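Local coordinates for phosphocarrier protein HPr (Mycoplasma capricolum, PDB 1PCH) that carries phosphoryl groups on an active-site histidine as the general, non-sugar-specific component of the phosphoenolpyruvate-dependent sugar phosphotransferase system, at residues K27-I32 against D65-D70; I32-N37 against I60-D65. All blocks are in the same frame, centred on the assembly; numbering follows the deposited sequence.

Contact 1. Residues K27-I32 against D65-D70; sequences KFSSNI and DGNDAD
At the end of the antiparallel pairing between strands 31-36 and 59-65, N31 and D65 form a hydrogen-bonded pair, and beyond it the loop 27-30 meets the type I turn G66-A69 that leads into helix 69-82. The pair is closed by N31 N to D65 O at 2.8 Å and D65 N to N31 O at 2.9 Å. The D68 carboxylate then takes over from the backbone. Its OD2 receives S29 N at 3.0 Å and its OD1 receives S30 N at 2.9 Å, each on the syn side and somewhat out of the carboxylate plane. The hydroxyl OG of S30 gives OD1 a second bond of 2.7 Å, almost in line with the C-O bond. Three donors thus fix the rotation of the carboxylate. D68 CG stands between its own backbone N and carbonyl carbon (chi1 56°), which turns the group toward the serines. OD2 also lies 3.4 Å from F28 CD1 at the ring edge, the two planes being 76° apart. Water 1 joins S29 OG to N67 N. Here an aspartate at the N-cap position makes no capping bond with its side chain but binds two backbone N-H groups and a serine hydroxyl of the facing loop, at a strand-to-helix turn of the open-faced HPr beta-sandwich.

Contact 2. Residues I32-N37 against I60-D65; sequences ITIIAN and ITIQAD
The I34 and I62 side chains cross at an angle on the helix-facing side of the antiparallel sheet of the HPr open-faced beta-sandwich, where strands 31-36 and 59-65 are central neighbours. The axes of 32-36 and 60-65 approach to 4.7 Å, their N-to-C directions 161° apart, close to antiparallel. I62 CD1 does the touching: with CG1 beside the backbone N (chi1 -56°) and a second bend at chi2 -68°, the methyl folds toward the neighbouring strand and comes within 3.6 Å of I34 CB. The other branch, CG2, turns toward I32 and meets its CG2 at 3.8 Å. I60 and A36 continue this apolar face, I60 CG2 lying 4.0 Å from A36 CB. V49 and M52 of helix 46-52 cover I34, while M80 of helix 69-82 packs on I60 and I62. T33, I35, T61 and Q63 project from the other face, where I35 and T61 sit side by side through their CB atoms; T61 OG1 bonds to S4 OG on strand 2-6. Two hydrogen-bonded pairs, T33 with Q63 and I35 with T61, hold the backbones in register. I35 N reaches T61 O at 2.8 Å in a fairly straight bond. Water 2 joins T33 OG1 to the backbone Q63 O, to which it donates at 2.9 Å.

How the contacts relate
Contact 1 continues the ladder of contact 2 by one pair, N31 with D65, and then leaves the sheet; the two share I32 and D65, and their centres lie about 12 Å apart. Contact 2 is buried, its centre about 7 Å from the centre of the chain, and combines a regular backbone ladder with isoleucine packing beneath the helices. Contact 1 sits farther out, its centre about 13 Å from the centre of the chain, with five of its nine touching residues exposed; there the ladder gives way to carboxylate and hydroxyl chemistry. The chain between I32 and D65, the inner ends of contact 1, contains both strands of contact 2. The two also touch directly, A69 CB lying 3.5 Å from A64 O across the turn that joins strand 59-65 to helix 69-82.

Contact 1. Residues K27-I32 against D65-D70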
loop_
_atom_site.group_PDB
_atom_site.type_symbol
_atom_site.label_atom_id
_atom_site.label_comp_id
_atom_site.label_asym_id
_atom_site.label_seq_id
_atom_site.Cartn_x
_atom_site.Cartn_y
_atom_site.Cartn_z
ATOM N N LYS A 27 9.781 -2.691 7.154
ATOM C CA LYS A 27 11.209 -2.577 7.113
ATOM C C LYS A 27 11.701 -1.163 7.293
ATOM O O LYS A 27 12.894 -0.951 7.530
ATOM C CB LYS A 27 11.655 -3.035 5.669
ATOM C CG LYS A 27 11.076 -4.422 5.344
ATOM C CD LYS A 27 11.467 -4.764 3.898
ATOM C CE LYS A 27 11.649 -6.269 3.706
ATOM N NZ LYS A 27 12.285 -6.487 2.309
ATOM N N PHE A 28 10.848 -0.200 7.033
ATOM C CA PHE A 28 11.095 1.199 7.004
ATOM C C PHE A 28 10.771 1.901 8.310
ATOM O O PHE A 28 9.808 1.644 9.000
ATOM C CB PHE A 28 10.298 1.859 5.853
ATOM C CG PHE A 28 10.714 1.236 4.510
ATOM C CD1 PHE A 28 11.886 1.661 3.916
ATOM C CD2 PHE A 28 9.966 0.262 3.893
ATOM C CE1 PHE A 28 12.327 1.142 2.731
ATOM C CE2 PHE A 28 10.413 -0.279 2.689
ATOM C CZ PHE A 28 11.574 0.150 2.117
ATOM N N SER A 29 11.649 2.859 8.633
ATOM C CA SER A 29 11.406 3.660 9.788
ATOM C C SER A 29 10.255 4.640 9.545
ATOM O O SER A 29 9.557 5.013 10.468
ATOM C CB SER A 29 12.658 4.453 10.207
ATOM O OG SER A 29 13.047 5.336 9.214
ATOM N N SER A 30 10.078 5.062 8.270
ATOM C CA SER A 30 9.049 6.015 7.955
ATOM C C SER A 30 7.657 5.488 8.389
ATOM O O SER A 30 7.415 4.314 8.362
ATOM C CB SER A 30 8.904 6.152 6.406
ATOM O OG SER A 30 10.029 6.864 5.894
ATOM N N ASN A 31 6.802 6.452 8.569
ATOM C CA ASN A 31 5.366 6.199 8.778
ATOM C C ASN A 31 4.780 6.042 7.369
ATOM O O ASN A 31 4.909 6.889 6.523
ATOM C CB ASN A 31 4.739 7.374 9.492
ATOM C CG ASN A 31 5.392 7.532 10.869
ATOM O OD1 ASN A 31 5.286 6.601 11.662
ATOM N ND2 ASN A 31 6.052 8.654 11.089
ATOM N N ILE A 32 4.153 4.892 7.133
ATOM C CA ILE A 32 3.610 4.604 5.833
ATOM C C ILE A 32 2.115 4.324 5.923
ATOM O O ILE A 32 1.605 3.379 6.467
ATOM C CB ILE A 32 4.342 3.475 5.127
ATOM C CG1 ILE A 32 5.858 3.694 5.059
ATOM C CG2 ILE A 32 3.770 3.282 3.732
ATOM C CD1 ILE A 32 6.614 2.410 4.721
ATOM N N ASP A 65 6.346 9.123 5.425
ATOM C CA ASP A 65 6.936 10.285 6.098
ATOM C C ASP A 65 8.027 9.776 7.020
ATOM O O ASP A 65 7.880 8.896 7.866
ATOM C CB ASP A 65 5.917 11.156 6.776
ATOM C CG ASP A 65 4.752 11.517 5.845
ATOM O OD1 ASP A 65 4.999 12.204 4.826
ATOM O OD2 ASP A 65 3.608 11.079 6.116
ATOM N N GLY A 66 9.226 10.294 6.751
ATOM C CA GLY A 66 10.332 9.808 7.545
ATOM C C GLY A 66 11.604 9.805 6.770
ATOM O O GLY A 66 11.675 10.162 5.602
ATOM N N ASN A 67 12.664 9.401 7.466
ATOM C CA ASN A 67 13.997 9.510 6.898
ATOM C C ASN A 67 14.254 8.671 5.712
ATOM O O ASN A 67 15.099 8.995 4.866
ATOM C CB ASN A 67 15.029 9.489 7.997
ATOM C CG ASN A 67 15.905 8.268 8.023
ATOM O OD1 ASN A 67 15.451 7.190 8.405
ATOM N ND2 ASN A 67 17.171 8.456 7.617
ATOM N N ASP A 68 13.502 7.549 5.591
ATOM C CA ASP A 68 13.725 6.666 4.428
ATOM C C ASP A 68 12.554 6.645 3.507
ATOM O O ASP A 68 12.330 5.749 2.662
ATOM C CB ASP A 68 14.095 5.286 4.935
ATOM C CG ASP A 68 13.169 4.602 5.852
ATOM O OD1 ASP A 68 12.025 5.075 6.085
ATOM O OD2 ASP A 68 13.526 3.473 6.343
ATOM N N ALA A 69 11.744 7.706 3.593
ATOM C CA ALA A 69 10.546 7.799 2.802
ATOM C C ALA A 69 10.742 7.607 1.335
ATOM O O ALA A 69 9.925 6.998 0.615
ATOM C CB ALA A 69 9.795 9.112 3.095
ATOM N N ASP A 70 11.826 8.228 0.807
ATOM C CA ASP A 70 11.985 8.107 -0.646
ATOM C C ASP A 70 12.184 6.687 -1.073
ATOM O O ASP A 70 11.708 6.264 -2.107
ATOM C CB ASP A 70 13.144 8.989 -1.105
ATOM C CG ASP A 70 12.757 10.465 -1.013
ATOM O OD1 ASP A 70 11.533 10.739 -1.083
ATOM O OD2 ASP A 70 13.672 11.304 -0.867
HETATM O O HOH W 1 11.800 7.861 10.156
#

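Contact 2. Residues I32-N37 against I60-D65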
loop_
_atom_site.group_PDB
_atom_site.type_symbol
_atom_site.label_atom_id
_atom_site.label_comp_id
_atom_site.label_asym_id
_atom_site.label_seq_id
_atom_site.Cartn_x
_atom_site.Cartn_y
_atom_site.Cartn_z
ATOM N N ILE A 32 4.153 4.892 7.133
ATOM C CA ILE A 32 3.610 4.604 5.833
ATOM C C ILE A 32 2.115 4.324 5.923
ATOM O O ILE A 32 1.605 3.379 6.467
ATOM C CB ILE A 32 4.342 3.475 5.127
ATOM C CG1 ILE A 32 5.858 3.694 5.059
ATOM C CG2 ILE A 32 3.770 3.282 3.732
ATOM C CD1 ILE A 32 6.614 2.410 4.721
ATOM N N THR A 33 1.395 5.344 5.389
ATOM C CA THR A 33 -0.050 5.295 5.434
ATOM C C THR A 33 -0.630 5.035 4.053
ATOM O O THR A 33 -0.101 5.416 3.012
ATOM C CB THR A 33 -0.571 6.626 6.015
ATOM O OG1 THR A 33 0.065 6.784 7.288
ATOM C CG2 THR A 33 -2.072 6.575 6.239
ATOM N N ILE A 34 -1.725 4.335 4.066
ATOM C CA ILE A 34 -2.479 4.020 2.840
ATOM C C ILE A 34 -3.852 4.692 3.031
ATOM O O ILE A 34 -4.412 4.657 4.122
ATOM C CB ILE A 34 -2.602 2.572 2.562
ATOM C CG1 ILE A 34 -3.439 2.237 1.294
ATOM C CG2 ILE A 34 -3.143 1.797 3.753
ATOM C CD1 ILE A 34 -3.247 0.777 0.885
ATOM N N ILE A 35 -4.241 5.431 2.011
ATOM C CA ILE A 35 -5.481 6.194 2.008
ATOM C C ILE A 35 -6.344 5.684 0.838
ATOM O O ILE A 35 -5.808 5.451 -0.250
ATOM C CB ILE A 35 -5.165 7.699 1.719
ATOM C CG1 ILE A 35 -4.262 8.317 2.773
ATOM C CG2 ILE A 35 -6.422 8.477 1.504
ATOM C CD1 ILE A 35 -3.513 9.546 2.331
ATOM N N ALA A 36 -7.591 5.465 1.130
ATOM C CA ALA A 36 -8.614 4.991 0.247
ATOM C C ALA A 36 -10.003 5.486 0.723
ATOM O O ALA A 36 -10.416 5.273 1.845
ATOM C CB ALA A 36 -8.609 3.511 0.077
ATOM N N ASN A 37 -10.697 6.171 -0.201
ATOM C CA ASN A 37 -12.033 6.679 0.141
ATOM C C ASN A 37 -11.875 7.565 1.368
ATOM O O ASN A 37 -11.016 8.454 1.376
ATOM C CB ASN A 37 -13.035 5.568 0.339
ATOM C CG ASN A 37 -12.939 4.427 -0.641
ATOM O OD1 ASN A 37 -12.784 3.245 -0.272
ATOM N ND2 ASN A 37 -13.024 4.723 -1.928
ATOM N N ILE A 60 -5.924 4.542 -4.617
ATOM C CA ILE A 60 -5.293 4.626 -3.308
ATOM C C ILE A 60 -4.115 5.594 -3.409
ATOM O O ILE A 60 -3.566 5.829 -4.474
ATOM C CB ILE A 60 -4.802 3.260 -2.868
ATOM C CG1 ILE A 60 -3.752 2.640 -3.824
ATOM C CG2 ILE A 60 -5.975 2.316 -2.666
ATOM C CD1 ILE A 60 -2.590 1.999 -3.122
ATOM N N THR A 61 -3.757 6.079 -2.228
ATOM C CA THR A 61 -2.624 6.958 -2.099
ATOM C C THR A 61 -1.755 6.404 -0.957
ATOM O O THR A 61 -2.317 5.977 0.033
ATOM C CB THR A 61 -3.069 8.390 -1.724
ATOM O OG1 THR A 61 -3.838 8.886 -2.849
ATOM C CG2 THR A 61 -1.820 9.264 -1.668
ATOM N N ILE A 62 -0.481 6.299 -1.241
ATOM C CA ILE A 62 0.466 5.863 -0.238
ATOM C C ILE A 62 1.361 7.077 0.115
ATOM O O ILE A 62 1.879 7.756 -0.783
ATOM C CB ILE A 62 1.348 4.706 -0.687
ATOM C CG1 ILE A 62 0.600 3.487 -1.144
ATOM C CG2 ILE A 62 2.364 4.362 0.399
ATOM C CD1 ILE A 62 -0.136 2.763 -0.061
ATOM N N GLN A 63 1.419 7.363 1.386
ATOM C CA GLN A 63 2.161 8.484 1.914
ATOM C C GLN A 63 3.242 7.935 2.883
ATOM O O GLN A 63 2.869 7.188 3.764
ATOM C CB GLN A 63 1.280 9.447 2.713
ATOM C CG GLN A 63 1.992 10.709 3.184
ATOM C CD GLN A 63 1.321 11.966 2.600
ATOM O OE1 GLN A 63 1.839 12.545 1.652
ATOM N NE2 GLN A 63 0.177 12.343 3.147
ATOM N N ALA A 64 4.466 8.307 2.620
ATOM C CA ALA A 64 5.562 7.849 3.518
ATOM C C ALA A 64 6.166 9.125 4.133
ATOM O O ALA A 64 6.416 10.092 3.412
ATOM C CB ALA A 64 6.573 7.080 2.735
ATOM N N ASP A 65 6.346 9.123 5.425
ATOM C CA ASP A 65 6.936 10.285 6.098
ATOM C C ASP A 65 8.027 9.776 7.020
ATOM O O ASP A 65 7.880 8.896 7.866
ATOM C CB ASP A 65 5.917 11.156 6.776
ATOM C CG ASP A 65 4.752 11.517 5.845
ATOM O OD1 ASP A 65 4.999 12.204 4.826
ATOM O OD2 ASP A 65 3.608 11.079 6.116
HETATM O O HOH W 2 2.418 8.345 6.435
#